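Local coordinates for protein sesquisabinene B synthase 2 (Santalum album, PDB 6A2A) that probably catalyses the metal-dependent cyclisation of farnesyl diphosphate to sesquisabinene B, as a plant terpene synthase of the Tpsb subfamily, at residues T80-I85 and F128-E133. Numbering follows the deposited sequence.
Sequences TKLEFI and FRIMRE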
# COMPACT_ATOMS: atom_id res chain seq x y z
N THR A 80 -33.40 10.19 34.39
CA THR A 80 -32.20 10.97 34.23
C THR A 80 -31.09 10.05 33.71
O THR A 80 -30.32 10.43 32.87
CB THR A 80 -31.82 11.66 35.56
OG1 THR A 80 -32.93 12.51 35.90
CG2 THR A 80 -30.56 12.47 35.45
N LYS A 81 -31.03 8.81 34.20
CA LYS A 81 -30.02 7.89 33.73
C LYS A 81 -30.31 7.53 32.26
O LYS A 81 -29.38 7.45 31.49
CB LYS A 81 -29.98 6.64 34.63
CG LYS A 81 -28.93 5.59 34.26
CD LYS A 81 -27.49 6.09 34.15
CE LYS A 81 -26.88 6.62 35.44
NZ LYS A 81 -26.51 5.53 36.36
N LEU A 82 -31.55 7.33 31.87
CA LEU A 82 -31.81 6.98 30.43
C LEU A 82 -31.39 8.17 29.56
O LEU A 82 -30.82 8.01 28.50
CB LEU A 82 -33.28 6.67 30.20
CG LEU A 82 -33.81 5.34 30.75
CD1 LEU A 82 -35.24 5.17 30.36
CD2 LEU A 82 -33.01 4.12 30.31
N GLU A 83 -31.69 9.38 30.02
CA GLU A 83 -31.36 10.55 29.26
C GLU A 83 -29.84 10.65 29.12
O GLU A 83 -29.35 11.00 28.02
CB GLU A 83 -32.01 11.80 29.89
CG GLU A 83 -33.47 11.94 29.61
CD GLU A 83 -34.15 13.04 30.45
OE1 GLU A 83 -33.48 13.54 31.39
OE2 GLU A 83 -35.30 13.36 30.17
N PHE A 84 -29.06 10.31 30.14
CA PHE A 84 -27.67 10.43 30.11
C PHE A 84 -27.07 9.41 29.13
O PHE A 84 -26.18 9.77 28.33
CB PHE A 84 -27.08 10.20 31.50
CG PHE A 84 -25.65 10.60 31.65
CD1 PHE A 84 -25.30 11.93 31.80
CD2 PHE A 84 -24.63 9.66 31.65
CE1 PHE A 84 -23.99 12.31 31.93
CE2 PHE A 84 -23.31 10.05 31.78
CZ PHE A 84 -22.99 11.38 31.93
N ILE A 85 -27.52 8.16 29.20
CA ILE A 85 -26.94 7.13 28.29
C ILE A 85 -27.44 7.36 26.85
O ILE A 85 -26.71 6.99 25.90
CB ILE A 85 -27.23 5.70 28.80
CG1 ILE A 85 -28.72 5.41 28.92
CG2 ILE A 85 -26.50 5.42 30.11
CD1 ILE A 85 -29.06 3.94 28.97
N PHE A 128 -39.12 3.02 26.15
CA PHE A 128 -39.48 2.09 25.10
C PHE A 128 -38.32 1.97 24.11
O PHE A 128 -37.86 0.84 23.74
CB PHE A 128 -40.75 2.52 24.39
CG PHE A 128 -41.12 1.69 23.17
CD1 PHE A 128 -40.58 1.97 21.92
CD2 PHE A 128 -41.98 0.61 23.28
CE1 PHE A 128 -40.93 1.21 20.81
CE2 PHE A 128 -42.30 -0.17 22.18
CZ PHE A 128 -41.78 0.14 20.94
N ARG A 129 -37.80 3.12 23.72
CA ARG A 129 -36.74 3.09 22.68
C ARG A 129 -35.43 2.52 23.21
O ARG A 129 -34.82 1.67 22.53
CB ARG A 129 -36.52 4.48 22.07
CG ARG A 129 -35.32 4.52 21.12
CD ARG A 129 -35.34 5.76 20.23
NE ARG A 129 -35.12 6.99 21.00
CZ ARG A 129 -33.98 7.41 21.49
NH1 ARG A 129 -32.86 6.72 21.32
NH2 ARG A 129 -33.96 8.57 22.16
N ILE A 130 -34.93 2.98 24.36
CA ILE A 130 -33.66 2.58 24.88
C ILE A 130 -33.70 1.09 25.19
O ILE A 130 -32.71 0.39 24.99
CB ILE A 130 -33.23 3.39 26.12
CG1 ILE A 130 -33.19 4.90 25.87
CG2 ILE A 130 -31.89 2.89 26.63
CD1 ILE A 130 -32.03 5.35 25.03
N MET A 131 -34.79 0.66 25.80
CA MET A 131 -34.95 -0.81 26.07
C MET A 131 -34.83 -1.62 24.77
O MET A 131 -33.98 -2.54 24.69
CB MET A 131 -36.28 -1.07 26.75
CG MET A 131 -36.38 -0.55 28.19
SD MET A 131 -35.13 -1.14 29.28
CE MET A 131 -35.22 0.07 30.61
N ARG A 132 -35.60 -1.29 23.75
CA ARG A 132 -35.59 -2.06 22.51
C ARG A 132 -34.26 -1.94 21.79
O ARG A 132 -33.77 -2.97 21.24
CB ARG A 132 -36.75 -1.68 21.60
CG ARG A 132 -38.10 -2.22 22.05
CD ARG A 132 -39.08 -2.22 20.94
NE ARG A 132 -40.38 -2.77 21.27
CZ ARG A 132 -41.27 -3.18 20.38
NH1 ARG A 132 -41.01 -3.14 19.07
NH2 ARG A 132 -42.45 -3.61 20.80
N GLU A 133 -33.62 -0.77 21.78
CA GLU A 133 -32.26 -0.69 21.18
C GLU A 133 -31.31 -1.66 21.86
O GLU A 133 -30.29 -2.05 21.28
CB GLU A 133 -31.69 0.73 21.36
CG GLU A 133 -32.42 1.75 20.53
CD GLU A 133 -32.04 3.20 20.86
OE1 GLU A 133 -31.37 3.39 21.88
OE2 GLU A 133 -32.33 4.08 20.01
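Helices 78-90 and 121-133 come near each other at Leu82 and Ile130, whose CA atoms are 7.3 Å apart and whose side chains each set out toward the other helix. The closest approaches are methyl to methyl, and one methyl of Ile130 serves both partners: its CG2 lies 4.0 Å from Leu82 CD2 and 3.8 Å from Ile85 CD1. Leu82 and Ile130 run past one another in opposite directions, whereas Ile85 reaches in at a slant. Because CG1 of Ile85 sits between backbone N and carbonyl carbon (chi1 59°) and the chain then extends, CD1 is carried over to Ile130 although the side chain sets out to one side. Only 168 Å² is buried between the segments, yet all three residues are buried; Val105 packs on both isoleucines, and Leu82 also rests on Leu126 and Arg127. The contact thus joins two helices of the N-terminal alpha-helical, barrel-like domain of plant terpene synthases, with helix 98-110 against the isoleucines, away from the magnesium-binding residues such as Asp316. Polar groups flank the apolar contact: Arg129 NH1 donates to Glu133 OE2 (3.0 Å, 162°). The oxygen lies at the guanidinium edge, in its plane, while the nitrogen approaches the syn side of the carboxylate, 34° out of the carboxylate plane. The same pair also links the two helices, Arg129 through a salt bridge to Asp86 and Glu133 through another to Arg89.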